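Local structure of cycloalternan-forming enzyme (5F7U) at residues F253-D258 with E282-V288; T244-F250 with I260-G264; T354-T358 with S590-K594. The protein belongs to glycoside hydrolase family 31, with a mutarotase-like beta-domain, a TIM barrel and a carbohydrate-binding module of family 6. The protein carries 1 engineered substitution. All coordinates share one frame; numbering follows the deposited sequence. Where two conformers were deposited one is given.

Contact 1: residues F253-D258 with E282-V288; sequences FGERYD and ERTYLAV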
# COMPACT_ATOMS: atom_id res chain seq x y z
N PHE A 253 0.64 -4.48 -9.06
CA PHE A 253 -0.64 -4.62 -9.79
C PHE A 253 -1.82 -3.91 -9.11
O PHE A 253 -2.98 -4.27 -9.33
CB PHE A 253 -1.00 -6.09 -10.09
CG PHE A 253 0.07 -6.86 -10.82
CD1 PHE A 253 1.08 -7.52 -10.11
CD2 PHE A 253 0.05 -6.97 -12.22
CE1 PHE A 253 2.06 -8.27 -10.77
CE2 PHE A 253 1.02 -7.74 -12.90
CZ PHE A 253 2.03 -8.40 -12.17
N GLY A 254 -1.52 -2.90 -8.31
CA GLY A 254 -2.55 -2.30 -7.47
C GLY A 254 -2.61 -2.96 -6.11
O GLY A 254 -1.57 -3.32 -5.54
N GLU A 255 -3.81 -3.06 -5.57
CA GLU A 255 -4.03 -3.60 -4.23
C GLU A 255 -4.55 -5.03 -4.40
O GLU A 255 -5.61 -5.26 -5.00
CB GLU A 255 -5.03 -2.71 -3.51
CG GLU A 255 -5.35 -3.18 -2.10
CD GLU A 255 -6.35 -2.27 -1.42
OE1 GLU A 255 -7.27 -1.80 -2.14
OE2 GLU A 255 -6.22 -2.03 -0.21
N ARG A 256 -3.76 -6.01 -3.94
CA ARG A 256 -4.08 -7.42 -4.18
C ARG A 256 -4.14 -8.17 -2.86
O ARG A 256 -3.29 -7.95 -1.99
CB ARG A 256 -3.02 -8.04 -5.12
CG ARG A 256 -2.92 -7.34 -6.49
CD ARG A 256 -4.18 -7.60 -7.31
NE ARG A 256 -4.30 -6.75 -8.48
CZ ARG A 256 -5.25 -6.88 -9.39
NH1 ARG A 256 -6.14 -7.87 -9.31
NH2 ARG A 256 -5.28 -6.04 -10.42
N TYR A 257 -5.14 -9.04 -2.72
CA TYR A 257 -5.48 -9.65 -1.42
C TYR A 257 -5.05 -11.10 -1.32
O TYR A 257 -5.05 -11.69 -0.21
CB TYR A 257 -7.01 -9.55 -1.21
CG TYR A 257 -7.52 -8.13 -1.06
CD1 TYR A 257 -7.66 -7.28 -2.18
CD2 TYR A 257 -7.90 -7.65 0.19
CE1 TYR A 257 -8.15 -5.98 -2.06
CE2 TYR A 257 -8.39 -6.34 0.34
CZ TYR A 257 -8.51 -5.52 -0.80
OH TYR A 257 -8.99 -4.25 -0.68
N ASP A 258 -4.74 -11.70 -2.48
CA ASP A 258 -4.46 -13.12 -2.56
C ASP A 258 -3.00 -13.49 -2.30
O ASP A 258 -2.73 -14.48 -1.61
CB ASP A 258 -4.98 -13.72 -3.90
CG ASP A 258 -4.46 -12.99 -5.17
OD1 ASP A 258 -3.86 -11.90 -5.11
OD2 ASP A 258 -4.69 -13.56 -6.27
N GLU A 282 -9.88 -13.23 -5.99
CA GLU A 282 -8.76 -12.51 -6.64
C GLU A 282 -9.26 -11.21 -7.26
O GLU A 282 -8.85 -10.82 -8.36
CB GLU A 282 -8.03 -13.42 -7.67
CG GLU A 282 -7.76 -14.81 -7.10
CD GLU A 282 -6.84 -15.67 -7.93
OE1 GLU A 282 -6.54 -15.34 -9.10
OE2 GLU A 282 -6.43 -16.73 -7.41
N ARG A 283 -10.16 -10.54 -6.54
CA ARG A 283 -10.72 -9.26 -7.01
C ARG A 283 -10.19 -8.11 -6.16
O ARG A 283 -9.57 -8.34 -5.11
CB ARG A 283 -12.24 -9.30 -7.03
CG ARG A 283 -12.75 -10.35 -8.02
CD ARG A 283 -14.24 -10.51 -7.94
NE ARG A 283 -14.65 -11.65 -8.76
CZ ARG A 283 -15.91 -12.03 -8.95
NH1 ARG A 283 -16.92 -11.36 -8.36
NH2 ARG A 283 -16.15 -13.10 -9.72
N THR A 284 -10.40 -6.88 -6.63
CA THR A 284 -9.93 -5.70 -5.92
C THR A 284 -10.67 -4.43 -6.33
O THR A 284 -11.16 -4.31 -7.47
CB THR A 284 -8.42 -5.46 -6.10
OG1 THR A 284 -8.02 -4.34 -5.28
CG2 THR A 284 -8.02 -5.21 -7.58
N TYR A 285 -10.71 -3.50 -5.38
CA TYR A 285 -11.28 -2.18 -5.60
C TYR A 285 -10.31 -1.26 -6.31
O TYR A 285 -10.71 -0.23 -6.84
CB TYR A 285 -11.56 -1.51 -4.25
CG TYR A 285 -12.31 -2.32 -3.23
CD1 TYR A 285 -13.72 -2.33 -3.23
CD2 TYR A 285 -11.62 -3.02 -2.21
CE1 TYR A 285 -14.42 -3.03 -2.25
CE2 TYR A 285 -12.32 -3.72 -1.24
CZ TYR A 285 -13.71 -3.73 -1.28
OH TYR A 285 -14.37 -4.41 -0.32
N LEU A 286 -9.02 -1.60 -6.27
CA LEU A 286 -7.98 -0.65 -6.68
C LEU A 286 -6.98 -1.43 -7.53
O LEU A 286 -6.16 -2.18 -7.01
CB LEU A 286 -7.33 -0.03 -5.42
CG LEU A 286 -6.59 1.31 -5.57
CD1 LEU A 286 -6.13 1.75 -4.18
CD2 LEU A 286 -5.41 1.20 -6.52
N ALA A 287 -7.10 -1.26 -8.84
CA ALA A 287 -6.37 -2.09 -9.82
C ALA A 287 -5.51 -1.17 -10.65
O ALA A 287 -6.00 -0.19 -11.20
CB ALA A 287 -7.34 -2.83 -10.72
N VAL A 288 -4.23 -1.51 -10.77
CA VAL A 288 -3.25 -0.62 -11.42
C VAL A 288 -2.43 -1.47 -12.37
O VAL A 288 -1.91 -2.49 -11.96
CB VAL A 288 -2.30 0.01 -10.36
CG1 VAL A 288 -1.25 0.87 -11.05
CG2 VAL A 288 -3.10 0.82 -9.31
O HOH W 1 -6.18 -10.22 -7.57
O HOH W 2 -3.43 -4.95 -12.54
O HOH W 3 -6.97 -9.57 -4.91
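T284 meets E255, R256 and Y257 at once, beside a short antiparallel beta bridge, G254 with A287, in the mutarotase-like domain of this family 31 glycoside hydrolase. At CB the T284 side chain splits. Its OG1, anti to the backbone N (chi1 -175°), donates to E255 O at 2.6 Å, tilted 24° from the carbonyl plane, and accepts from L286 N at 3.1 Å, closing an ST turn; the same OG1 lies at the edge of the Y257 ring, in its plane. The other branch, CG2, sits over the centre of one face of the R256 guanidinium, 3.6 Å above it.

That guanidinium is also held in its own plane: NE and NH2 both donate to F253 O, NE at 2.9 Å, while water 1 accepts from NH1 and donates only weakly to E282 O. E255 N donates to L286 O at 2.9 Å, nearly straight (176° at the hydrogen). Farther along, the Y257 hydroxyl, bonded to S600 O, reaches the edge of the Y285 ring, whose own OH is bonded to Q278 and D602. The carboxylates of D258 and E282 lie close, and K265 in a salt bridge with E282 probably offsets their repulsion; D258 OD2 comes to 3.4 Å from E282 CG.

Contact 2: residues T244-F250 with I260-G264; sequences TPSDEAF and INQRG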
# COMPACT_ATOMS: atom_id res chain seq x y z
N THR A 244 10.55 -15.04 -19.02
CA THR A 244 10.78 -14.90 -17.58
C THR A 244 11.40 -16.15 -16.95
O THR A 244 10.84 -17.25 -17.07
CB THR A 244 9.50 -14.46 -16.83
OG1 THR A 244 9.73 -14.54 -15.41
CG2 THR A 244 8.28 -15.35 -17.22
N PRO A 245 12.55 -15.99 -16.25
CA PRO A 245 13.20 -17.11 -15.57
C PRO A 245 12.34 -17.61 -14.39
O PRO A 245 11.50 -16.86 -13.88
CB PRO A 245 14.52 -16.52 -15.07
CG PRO A 245 14.24 -15.06 -14.93
CD PRO A 245 13.26 -14.72 -16.02
N SER A 246 12.55 -18.86 -13.98
CA SER A 246 11.70 -19.51 -12.97
C SER A 246 11.62 -18.73 -11.66
O SER A 246 10.56 -18.73 -11.01
CB SER A 246 12.18 -20.94 -12.69
OG SER A 246 12.04 -21.75 -13.85
N ASP A 247 12.71 -18.06 -11.28
CA ASP A 247 12.76 -17.38 -9.99
C ASP A 247 12.21 -15.97 -9.98
O ASP A 247 12.20 -15.33 -8.93
CB ASP A 247 14.17 -17.40 -9.40
CG ASP A 247 15.21 -16.72 -10.27
OD1 ASP A 247 14.94 -16.32 -11.42
OD2 ASP A 247 16.35 -16.62 -9.80
N GLU A 248 11.74 -15.47 -11.12
CA GLU A 248 11.33 -14.07 -11.16
C GLU A 248 10.03 -13.84 -10.38
O GLU A 248 9.08 -14.58 -10.55
CB GLU A 248 11.20 -13.57 -12.61
CG GLU A 248 11.08 -12.05 -12.67
CD GLU A 248 11.09 -11.49 -14.08
OE1 GLU A 248 10.95 -12.27 -15.05
OE2 GLU A 248 11.20 -10.26 -14.22
N ALA A 249 10.04 -12.84 -9.49
CA ALA A 249 8.86 -12.47 -8.70
C ALA A 249 8.26 -11.18 -9.23
O ALA A 249 8.99 -10.29 -9.72
CB ALA A 249 9.23 -12.31 -7.24
N PHE A 250 6.92 -11.07 -9.15
CA PHE A 250 6.20 -9.93 -9.71
C PHE A 250 5.28 -9.32 -8.68
O PHE A 250 4.36 -9.99 -8.18
CB PHE A 250 5.36 -10.38 -10.91
CG PHE A 250 6.17 -11.00 -12.02
CD1 PHE A 250 6.94 -10.19 -12.87
CD2 PHE A 250 6.15 -12.39 -12.22
CE1 PHE A 250 7.67 -10.76 -13.92
CE2 PHE A 250 6.89 -12.97 -13.26
CZ PHE A 250 7.65 -12.16 -14.11
N ILE A 260 1.27 -11.50 -2.54
CA ILE A 260 2.13 -10.36 -2.91
C ILE A 260 2.98 -10.61 -4.16
O ILE A 260 3.47 -9.68 -4.78
CB ILE A 260 2.97 -9.82 -1.72
CG1 ILE A 260 3.91 -10.88 -1.14
CG2 ILE A 260 2.03 -9.25 -0.65
CD1 ILE A 260 5.29 -10.89 -1.76
N ASN A 261 3.16 -11.88 -4.52
CA ASN A 261 3.93 -12.25 -5.69
C ASN A 261 2.99 -12.92 -6.68
O ASN A 261 2.53 -14.03 -6.45
CB ASN A 261 5.07 -13.20 -5.28
CG ASN A 261 5.85 -13.75 -6.47
OD1 ASN A 261 5.58 -13.43 -7.63
ND2 ASN A 261 6.81 -14.61 -6.17
N GLN A 262 2.70 -12.25 -7.79
CA GLN A 262 1.68 -12.71 -8.73
C GLN A 262 2.15 -13.78 -9.71
O GLN A 262 1.38 -14.18 -10.57
CB GLN A 262 1.08 -11.51 -9.49
CG GLN A 262 0.35 -10.51 -8.59
CD GLN A 262 -0.92 -11.06 -7.93
OE1 GLN A 262 -1.58 -11.95 -8.47
NE2 GLN A 262 -1.27 -10.52 -6.78
N ARG A 263 3.38 -14.27 -9.59
CA ARG A 263 3.81 -15.35 -10.49
C ARG A 263 2.84 -16.53 -10.39
O ARG A 263 2.52 -16.96 -9.30
CB ARG A 263 5.26 -15.80 -10.25
CG ARG A 263 5.81 -16.62 -11.42
CD ARG A 263 7.12 -17.35 -11.09
NE ARG A 263 7.60 -17.98 -12.32
CZ ARG A 263 8.32 -17.34 -13.23
NH1 ARG A 263 8.66 -16.06 -13.05
NH2 ARG A 263 8.68 -17.97 -14.35
N GLY A 264 2.37 -17.01 -11.54
CA GLY A 264 1.40 -18.09 -11.64
C GLY A 264 -0.03 -17.64 -11.89
O GLY A 264 -0.87 -18.48 -12.23
O HOH W 4 8.64 -15.97 -7.98
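The guanidinium of R263 carries S246 O over one face, 3.3 Å above the plane and offset toward the rim, while T244 OG1 and E248 O sit near its edge. The F250 ring is turned nearly parallel to the guanidinium, the planes 15° apart, but meets it obliquely, with CE2 at 3.6 Å from R263 NH1; the same ring makes edge-to-face pairs with Y319 and F291. Two loops meet here in the mutarotase-like domain: the type I beta turn P245 to E248 wraps the arginine head, and an Asx turn at N261 docks on the backbone of F250.

R263 reaches the turn with CG anti to its own N (chi1 -164°) and the chain extended from there to NE. NH1 donates twice: to T244 OG1 at 3.0 Å, with the hydroxyl 12° out of the guanidinium plane, and to E248 O at 2.9 Å. T244 OG1 donates in turn to E248 OE1, on the anti side of the carboxylate, so one hydroxyl links the arginine to the acid. E248 OE2 is bonded to S293 and Y297, which would keep that carboxylate in place.

At the other end F250 O accepts from Q262 N at 2.8 Å. N261 ND2 is bonded to D735, and water 4 joins it to E248 O. N261 OD1 takes F250 N and R263 N, each at 3.1 Å, from opposite faces of its amide plane.

Contact 3: residues T354-T358 with S590-K594; sequences TGKTT and SGAQK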
# COMPACT_ATOMS: atom_id res chain seq x y z
N THR A 354 2.71 8.99 -13.45
CA THR A 354 1.28 8.90 -13.10
C THR A 354 0.86 9.80 -11.96
O THR A 354 -0.34 9.90 -11.66
CB THR A 354 0.86 7.45 -12.73
OG1 THR A 354 1.56 7.04 -11.54
CG2 THR A 354 1.19 6.50 -13.88
N GLY A 355 1.83 10.45 -11.31
CA GLY A 355 1.51 11.41 -10.25
C GLY A 355 2.11 11.05 -8.91
O GLY A 355 2.14 9.89 -8.51
N LYS A 356 2.62 12.07 -8.23
CA LYS A 356 3.14 11.89 -6.88
C LYS A 356 2.01 11.81 -5.88
O LYS A 356 0.94 12.41 -6.07
CB LYS A 356 4.04 13.07 -6.49
CG LYS A 356 5.18 13.35 -7.46
CD LYS A 356 6.22 12.27 -7.36
CE LYS A 356 7.04 12.24 -8.65
NZ LYS A 356 8.22 11.38 -8.40
N THR A 357 2.26 11.09 -4.79
CA THR A 357 1.41 11.19 -3.62
C THR A 357 1.37 12.64 -3.14
O THR A 357 2.40 13.30 -3.08
CB THR A 357 1.97 10.29 -2.50
OG1 THR A 357 1.69 8.93 -2.85
CG2 THR A 357 1.31 10.56 -1.18
N THR A 358 0.18 13.13 -2.79
CA THR A 358 0.06 14.46 -2.18
C THR A 358 0.25 14.36 -0.67
O THR A 358 -0.50 13.65 -0.01
CB THR A 358 -1.32 15.07 -2.49
OG1 THR A 358 -1.49 15.15 -3.91
CG2 THR A 358 -1.47 16.48 -1.88
N SER A 590 -4.31 3.82 -11.64
CA SER A 590 -3.09 4.65 -11.68
C SER A 590 -3.43 6.13 -11.50
O SER A 590 -4.38 6.65 -12.10
CB SER A 590 -2.38 4.48 -13.02
OG SER A 590 -3.19 4.95 -14.07
N GLY A 591 -2.66 6.79 -10.63
CA GLY A 591 -2.92 8.20 -10.24
C GLY A 591 -3.74 8.33 -8.97
O GLY A 591 -3.82 9.43 -8.41
N ALA A 592 -4.34 7.24 -8.49
CA ALA A 592 -5.10 7.27 -7.22
C ALA A 592 -4.28 7.93 -6.11
O ALA A 592 -4.81 8.65 -5.27
CB ALA A 592 -5.48 5.87 -6.80
N GLN A 593 -2.97 7.69 -6.13
CA GLN A 593 -2.08 8.17 -5.08
C GLN A 593 -2.06 9.69 -4.90
O GLN A 593 -1.70 10.16 -3.83
CB GLN A 593 -0.65 7.63 -5.31
CG GLN A 593 0.02 8.21 -6.56
CD GLN A 593 -0.21 7.39 -7.83
OE1 GLN A 593 -1.12 6.57 -7.92
NE2 GLN A 593 0.64 7.61 -8.82
N LYS A 594 -2.48 10.44 -5.92
CA LYS A 594 -2.49 11.92 -5.80
C LYS A 594 -3.55 12.40 -4.80
O LYS A 594 -3.49 13.55 -4.36
CB LYS A 594 -2.77 12.57 -7.16
CG LYS A 594 -1.69 12.31 -8.20
CD LYS A 594 -1.90 13.12 -9.47
CE LYS A 594 -2.79 12.42 -10.47
NZ LYS A 594 -3.07 13.42 -11.55
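T354 and T357 run past G591 and K594 with CA atoms 5.1 Å apart for T354 and G591 and 4.5 Å for T357 and K594, where the chain leaving helix 343-354 passes a 3-10 segment, 592-594, in the loop between barrel strands 584-585 and 597-599. G355 has positive phi (121°), where the chain leaves the helix, and its carbonyl meets Q593.

Q593 carries the contact. Its chain bends at chi2 (-90°), and NE2 donates to G355 O at 2.7 Å and to T354 OG1 at 2.9 Å; both acceptors lie in the amide plane, the hydroxyl exactly so. T354 OG1 in turn is bonded to Y350 O of the helix. The aliphatic part of K594 lies along the passing backbone, CG at 3.4 Å from K356 O and CD at 3.9 Å from G355 CA. At the far end T358 OG1 donates to K594 O at 2.6 Å. Between these bonds the CA-H of T357 points at Q593 O, 164° at the hydrogen.

Both NE2 protons are thus spent on the last helical residue and the one after it, which fixes the rotation of the Q593 amide and ties the chain after helix 343-354 to this barrel loop by neutral bonds rather than ion pairs.

Overall arrangement
Contacts 1 and 2 alternate along the chain within the mutarotase-like domain, their centres about 17 Å apart; they meet where F253 CD1 packs on Q262 CG at 3.4 Å. Contact 1 lies about 16 Å from contact 3, centre to centre, and touches it at V288 CG2 and S590 N, 4.0 Å apart. Contacts 2 and 3 do not touch: their nearest atoms are about 15 Å apart. Contact 1 therefore sits between the beta-domain loops and the barrel loop. A bound glucose lies about 6 Å from the side chain of Y285 in contact 1, and a magnesium ion about 7 Å from that of K356 in contact 3.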